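Local coordinates for protein carboxylesterase (Uncultured bacterium, PDB 5GMX) that hydrolyses carboxylic esters as a family VIII carboxylesterase of beta-lactamase-like fold and also acts on oxyimino cephalosporins, at residues R19-A24 and G376-E381; Y99-A104 and A173-G178. One frame throughout, in Å; residues are numbered along the deposited sequence.

Interaction 1. Residues R19-A24 and G376-E381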
loop_
_atom_site.group_PDB
_atom_site.type_symbol
_atom_site.label_atom_id
_atom_site.label_comp_id
_atom_site.label_asym_id
_atom_site.label_seq_id
_atom_site.Cartn_x
_atom_site.Cartn_y
_atom_site.Cartn_z
ATOM N N ARG A 19 -19.069 -7.884 11.283
ATOM C CA ARG A 19 -19.469 -6.693 12.016
ATOM C C ARG A 19 -19.129 -6.872 13.489
ATOM O O ARG A 19 -18.482 -6.005 14.100
ATOM C CB ARG A 19 -20.963 -6.419 11.850
ATOM C CG ARG A 19 -21.422 -5.128 12.514
ATOM C CD ARG A 19 -22.920 -4.929 12.371
ATOM N NE ARG A 19 -23.348 -3.615 12.840
ATOM C CZ ARG A 19 -23.357 -3.232 14.117
ATOM N NH1 ARG A 19 -22.953 -4.062 15.076
ATOM N NH2 ARG A 19 -23.766 -2.011 14.435
ATOM N N ASP A 20 -19.498 -8.038 14.023
ATOM C CA ASP A 20 -19.228 -8.354 15.420
ATOM C C ASP A 20 -17.736 -8.279 15.711
ATOM O O ASP A 20 -17.324 -7.611 16.667
ATOM C CB ASP A 20 -19.785 -9.735 15.784
ATOM C CG ASP A 20 -21.313 -9.796 15.695
ATOM O OD1 ASP A 20 -21.963 -8.726 15.758
ATOM O OD2 ASP A 20 -21.868 -10.912 15.569
ATOM N N ALA A 21 -16.925 -8.899 14.853
ATOM C CA ALA A 21 -15.483 -8.885 15.076
ATOM C C ALA A 21 -14.998 -7.437 15.110
ATOM O O ALA A 21 -14.242 -7.053 16.007
ATOM C CB ALA A 21 -14.758 -9.676 14.013
ATOM N N PHE A 22 -15.491 -6.624 14.173
ATOM C CA PHE A 22 -15.076 -5.229 14.116
ATOM C C PHE A 22 -15.389 -4.578 15.469
ATOM O O PHE A 22 -14.498 -4.008 16.124
ATOM C CB PHE A 22 -15.772 -4.508 12.955
ATOM C CG PHE A 22 -15.247 -3.119 12.686
ATOM C CD1 PHE A 22 -13.945 -2.929 12.256
ATOM C CD2 PHE A 22 -16.065 -2.012 12.825
ATOM C CE1 PHE A 22 -13.460 -1.658 11.999
ATOM C CE2 PHE A 22 -15.582 -0.737 12.574
ATOM C CZ PHE A 22 -14.281 -0.559 12.159
ATOM N N ALA A 23 -16.632 -4.754 15.924
ATOM C CA ALA A 23 -17.086 -4.128 17.165
ATOM C C ALA A 23 -16.258 -4.647 18.322
ATOM O O ALA A 23 -15.916 -3.895 19.239
ATOM C CB ALA A 23 -18.573 -4.401 17.403
ATOM N N ALA A 24 -15.913 -5.932 18.253
ATOM C CA ALA A 24 -15.193 -6.576 19.339
ATOM C C ALA A 24 -13.856 -5.881 19.567
ATOM O O ALA A 24 -13.448 -5.693 20.715
ATOM C CB ALA A 24 -14.989 -8.054 19.052
ATOM N N GLY A 376 -6.638 -7.385 12.707
ATOM C CA GLY A 376 -6.755 -7.890 11.353
ATOM C C GLY A 376 -6.982 -9.383 11.300
ATOM O O GLY A 376 -7.786 -9.856 10.504
ATOM N N VAL A 377 -6.269 -10.128 12.140
ATOM C CA VAL A 377 -6.438 -11.575 12.209
ATOM C C VAL A 377 -7.886 -11.933 12.525
ATOM O O VAL A 377 -8.480 -12.804 11.880
ATOM C CB VAL A 377 -5.518 -12.203 13.266
ATOM C CG1 VAL A 377 -5.801 -13.688 13.397
ATOM C CG2 VAL A 377 -4.052 -11.951 12.911
ATOM N N ARG A 378 -8.452 -11.224 13.499
ATOM C CA ARG A 378 -9.834 -11.426 13.919
ATOM C C ARG A 378 -10.812 -11.144 12.787
ATOM O O ARG A 378 -11.752 -11.925 12.539
ATOM C CB ARG A 378 -10.158 -10.532 15.119
ATOM C CG ARG A 378 -11.486 -10.829 15.780
ATOM C CD ARG A 378 -11.674 -9.972 17.030
ATOM N NE ARG A 378 -12.464 -10.657 18.052
ATOM C CZ ARG A 378 -12.462 -10.327 19.342
ATOM N NH1 ARG A 378 -11.707 -9.322 19.768
ATOM N NH2 ARG A 378 -13.212 -11.001 20.207
ATOM N N LEU A 379 -10.606 -10.009 12.120
ATOM C CA LEU A 379 -11.483 -9.633 11.013
ATOM C C LEU A 379 -11.432 -10.632 9.863
ATOM O O LEU A 379 -12.469 -10.944 9.253
ATOM C CB LEU A 379 -11.119 -8.241 10.509
ATOM C CG LEU A 379 -11.442 -7.130 11.501
ATOM C CD1 LEU A 379 -10.717 -5.855 11.104
ATOM C CD2 LEU A 379 -12.946 -6.903 11.559
ATOM N N ILE A 380 -10.221 -11.091 9.545
ATOM C CA ILE A 380 -10.002 -12.066 8.478
ATOM C C ILE A 380 -10.670 -13.404 8.801
ATOM O O ILE A 380 -11.351 -14.005 7.946
ATOM C CB ILE A 380 -8.490 -12.298 8.218
ATOM C CG1 ILE A 380 -7.858 -11.068 7.560
ATOM C CG2 ILE A 380 -8.277 -13.493 7.318
ATOM C CD1 ILE A 380 -6.333 -11.084 7.552
ATOM N N GLU A 381 -10.495 -13.870 10.034
ATOM C CA GLU A 381 -11.117 -15.132 10.414
ATOM C C GLU A 381 -12.645 -15.024 10.316
ATOM O O GLU A 381 -13.319 -15.911 9.749
ATOM C CB GLU A 381 -10.698 -15.552 11.828
ATOM C CG GLU A 381 -10.901 -17.051 12.075
ATOM C CD GLU A 381 -11.027 -17.418 13.546
ATOM O OE1 GLU A 381 -10.208 -16.931 14.356
ATOM O OE2 GLU A 381 -11.940 -18.209 13.889
#
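One face of the R378 guanidinium is covered by the methyl of A24, which sits over the centre of the group with CB 3.4 Å from R378 CZ. The other flat group, the F22 ring, meets L379 at its edge: CD2 of the leucine lies near the ring plane, 4.2 Å from F22 CD1. That same methyl also packs against the helix backbone, 3.7 Å from F22 N, and touches F22 CB. Between these two points A21 faces the opposite helix, its CB 3.9 Å from R378 CG. With CG anti to the backbone N (chi1 -170°), the R378 chain runs past A21 and bends at chi3, which lays its planar end on A24. The segments are nearly antiparallel, 166° between directions, and their axes approach to 8.8 Å, a close spacing that fits the two alanines at the interface. F22 continues onto A34 and F36 of strand 33-40 and meets the F26 ring edge-to-face, while L379 reaches F36 and Y361, so the pair of terminal helices lies on the central antiparallel sheet of the beta-lactamase-like domain. No hydrogen bond joins the segments; the contact is apolar toward the sheet and ends in an exposed arginine, whose charge is met by a salt bridge from NH1 to D28, while the A24 methyl only packs on its face.

Interaction 2. Residues Y99-A104 and A173-G178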
loop_
_atom_site.group_PDB
_atom_site.type_symbol
_atom_site.label_atom_id
_atom_site.label_comp_id
_atom_site.label_asym_id
_atom_site.label_seq_id
_atom_site.Cartn_x
_atom_site.Cartn_y
_atom_site.Cartn_z
ATOM N N TYR A 99 13.202 2.640 -19.935
ATOM C CA TYR A 99 12.208 3.688 -19.713
ATOM C C TYR A 99 12.780 4.888 -18.964
ATOM O O TYR A 99 12.246 5.997 -19.039
ATOM C CB TYR A 99 11.022 3.139 -18.932
ATOM C CG TYR A 99 10.479 1.836 -19.454
ATOM C CD1 TYR A 99 9.787 1.784 -20.656
ATOM C CD2 TYR A 99 10.602 0.664 -18.712
ATOM C CE1 TYR A 99 9.274 0.589 -21.137
ATOM C CE2 TYR A 99 10.083 -0.537 -19.180
ATOM C CZ TYR A 99 9.415 -0.564 -20.389
ATOM O OH TYR A 99 8.891 -1.746 -20.862
ATOM N N TRP A 100 13.851 4.638 -18.218
ATOM C CA TRP A 100 14.428 5.600 -17.283
ATOM C C TRP A 100 15.943 5.510 -17.435
ATOM O O TRP A 100 16.612 4.834 -16.658
ATOM C CB TRP A 100 13.978 5.283 -15.855
ATOM C CG TRP A 100 14.463 6.203 -14.763
ATOM C CD1 TRP A 100 15.195 7.351 -14.903
ATOM C CD2 TRP A 100 14.233 6.045 -13.357
ATOM N NE1 TRP A 100 15.438 7.908 -13.672
ATOM C CE2 TRP A 100 14.855 7.128 -12.706
ATOM C CE3 TRP A 100 13.562 5.087 -12.585
ATOM C CZ2 TRP A 100 14.830 7.281 -11.319
ATOM C CZ3 TRP A 100 13.537 5.241 -11.205
ATOM C CH2 TRP A 100 14.169 6.332 -10.588
ATOM N N PRO A 101 16.480 6.157 -18.479
ATOM C CA PRO A 101 17.875 5.984 -18.923
ATOM C C PRO A 101 18.895 6.289 -17.841
ATOM O O PRO A 101 19.865 5.543 -17.687
ATOM C CB PRO A 101 18.007 6.985 -20.078
ATOM C CG PRO A 101 16.598 7.204 -20.557
ATOM C CD PRO A 101 15.738 7.109 -19.321
ATOM N N GLU A 102 18.660 7.359 -17.086
ATOM C CA GLU A 102 19.564 7.754 -16.009
ATOM C C GLU A 102 19.733 6.660 -14.960
ATOM O O GLU A 102 20.730 6.629 -14.232
ATOM C CB GLU A 102 19.069 9.032 -15.320
ATOM C CG GLU A 102 18.884 10.228 -16.238
ATOM C CD GLU A 102 17.450 10.387 -16.749
ATOM O OE1 GLU A 102 16.769 9.368 -17.015
ATOM O OE2 GLU A 102 17.009 11.548 -16.885
ATOM N N PHE A 103 18.768 5.748 -14.895
ATOM C CA PHE A 103 18.819 4.676 -13.911
ATOM C C PHE A 103 19.964 3.707 -14.199
ATOM O O PHE A 103 20.380 2.954 -13.322
ATOM C CB PHE A 103 17.479 3.925 -13.874
ATOM C CG PHE A 103 17.298 3.049 -12.661
ATOM C CD1 PHE A 103 16.799 3.573 -11.479
ATOM C CD2 PHE A 103 17.615 1.708 -12.711
ATOM C CE1 PHE A 103 16.609 2.772 -10.370
ATOM C CE2 PHE A 103 17.437 0.894 -11.598
ATOM C CZ PHE A 103 16.927 1.427 -10.430
ATOM N N ALA A 104 20.472 3.728 -15.429
ATOM C CA ALA A 104 21.533 2.797 -15.819
ATOM C C ALA A 104 22.864 3.060 -15.095
ATOM O O ALA A 104 23.761 2.212 -15.094
ATOM C CB ALA A 104 21.736 2.852 -17.315
ATOM N N ALA A 173 6.447 4.515 -13.787
ATOM C CA ALA A 173 5.084 4.820 -14.224
ATOM C C ALA A 173 4.974 6.164 -14.945
ATOM O O ALA A 173 4.297 6.266 -15.969
ATOM C CB ALA A 173 4.134 4.795 -13.028
ATOM N N ARG A 174 5.641 7.180 -14.405
ATOM C CA ARG A 174 5.605 8.520 -14.966
ATOM C C ARG A 174 6.347 8.566 -16.285
ATOM O O ARG A 174 5.927 9.266 -17.203
ATOM C CB ARG A 174 6.214 9.541 -13.998
ATOM C CG ARG A 174 5.416 9.784 -12.735
ATOM C CD ARG A 174 6.026 10.905 -11.895
ATOM N NE ARG A 174 5.955 12.211 -12.550
ATOM C CZ ARG A 174 7.013 12.898 -12.977
ATOM N NH1 ARG A 174 8.235 12.410 -12.818
ATOM N NH2 ARG A 174 6.851 14.084 -13.561
ATOM N N ARG A 175 7.454 7.832 -16.377
ATOM C CA ARG A 175 8.253 7.861 -17.600
ATOM C C ARG A 175 7.519 7.246 -18.779
ATOM O O ARG A 175 7.617 7.764 -19.896
ATOM C CB ARG A 175 9.594 7.141 -17.429
ATOM C CG ARG A 175 10.566 7.802 -16.471
ATOM C CD ARG A 175 11.091 9.121 -16.990
ATOM N NE ARG A 175 11.951 9.763 -15.995
ATOM C CZ ARG A 175 13.214 10.115 -16.211
ATOM N NH1 ARG A 175 13.771 9.906 -17.402
ATOM N NH2 ARG A 175 13.914 10.692 -15.244
ATOM N N VAL A 176 6.778 6.157 -18.559
ATOM C CA VAL A 176 6.091 5.563 -19.715
ATOM C C VAL A 176 4.795 6.290 -20.074
ATOM O O VAL A 176 4.144 5.953 -21.068
ATOM C CB VAL A 176 5.767 4.067 -19.510
ATOM C CG1 VAL A 176 7.037 3.299 -19.167
ATOM C CG2 VAL A 176 4.696 3.872 -18.448
ATOM N N THR A 177 4.405 7.265 -19.258
ATOM C CA THR A 177 3.273 8.123 -19.602
ATOM C C THR A 177 3.755 9.559 -19.880
ATOM O O THR A 177 3.004 10.521 -19.729
ATOM C CB THR A 177 2.196 8.133 -18.491
ATOM O OG1 THR A 177 2.799 8.468 -17.237
ATOM C CG2 THR A 177 1.530 6.761 -18.375
ATOM N N GLY A 178 5.025 9.690 -20.251
ATOM C CA GLY A 178 5.558 10.953 -20.727
ATOM C C GLY A 178 5.716 12.051 -19.695
ATOM O O GLY A 178 5.830 13.224 -20.057
HETATM O O HOH W 1 12.647 9.126 -19.883
#
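R175 reaches across from helix 165-175 and sets its guanidinium against W100 and E102 in two different ways. The guanidinium lies against the indole with its plane turned 40° from the ring: W100 CD1 sits over one guanidinium face, offset toward the rim, and R175 NH2 comes within 3.5 Å of W100 NE1. Toward E102 the flat groups stand steeply, carboxylate and guanidinium 78° apart. R175 NH1 donates to the syn lone pair of E102 OE1 at 3.1 Å, but the N-H...O angle is only 136° and the oxygen is tilted out of the guanidinium plane, so this salt bridge is bent. R175 CB passes 3.3 Å from Y99 O, and the chain then bends at chi2 to carry its head toward W100 and E102. A water at the guanidinium edge links R175 NH1 to the Y99 carbonyl, accepting from R175 NH1 at 2.8 Å and donating to Y99 O. Beside this polar cluster the Y99 ring and V176 cross obliquely, V176 CG1 lying 3.5 Å from Y99 CD1. The tyrosine hydroxyl is bonded to the backbone N of D91, and W100 packs on C142 and A146 of helix 138-146. Behind V176 the helix closes in a Schellman motif with G178 at C-prime. The contact thus ties 99-104, with its 3-10 segment 101-104, to this helix at the protein surface. The R175 charge is shared, since NE forms a salt bridge with E171 while NH1 is held by both E102 and the water; two carboxylates probably help offset the nearby positive charge of R179.

Overall arrangement
Interactions 1 and 2 lie on opposite sides of the chain's centre, their centres 42 Å apart and their nearest atoms about 28 Å apart. Interaction 1 joins the two ends of the chain, pairing helix 16-27 with helix 374-385 beside the antiparallel sheet. Interaction 2 is nested within the loop so closed, in a part of helices and loops without strands between 99-104 and 173-178. Together they represent the two halves of a beta-lactamase-like fold, sheet with terminal helices and helical region. The phenylmethanesulfonic acid pocket, with S71, K74 and Y160, includes none of the residues in these segments, so both contacts are structural packing.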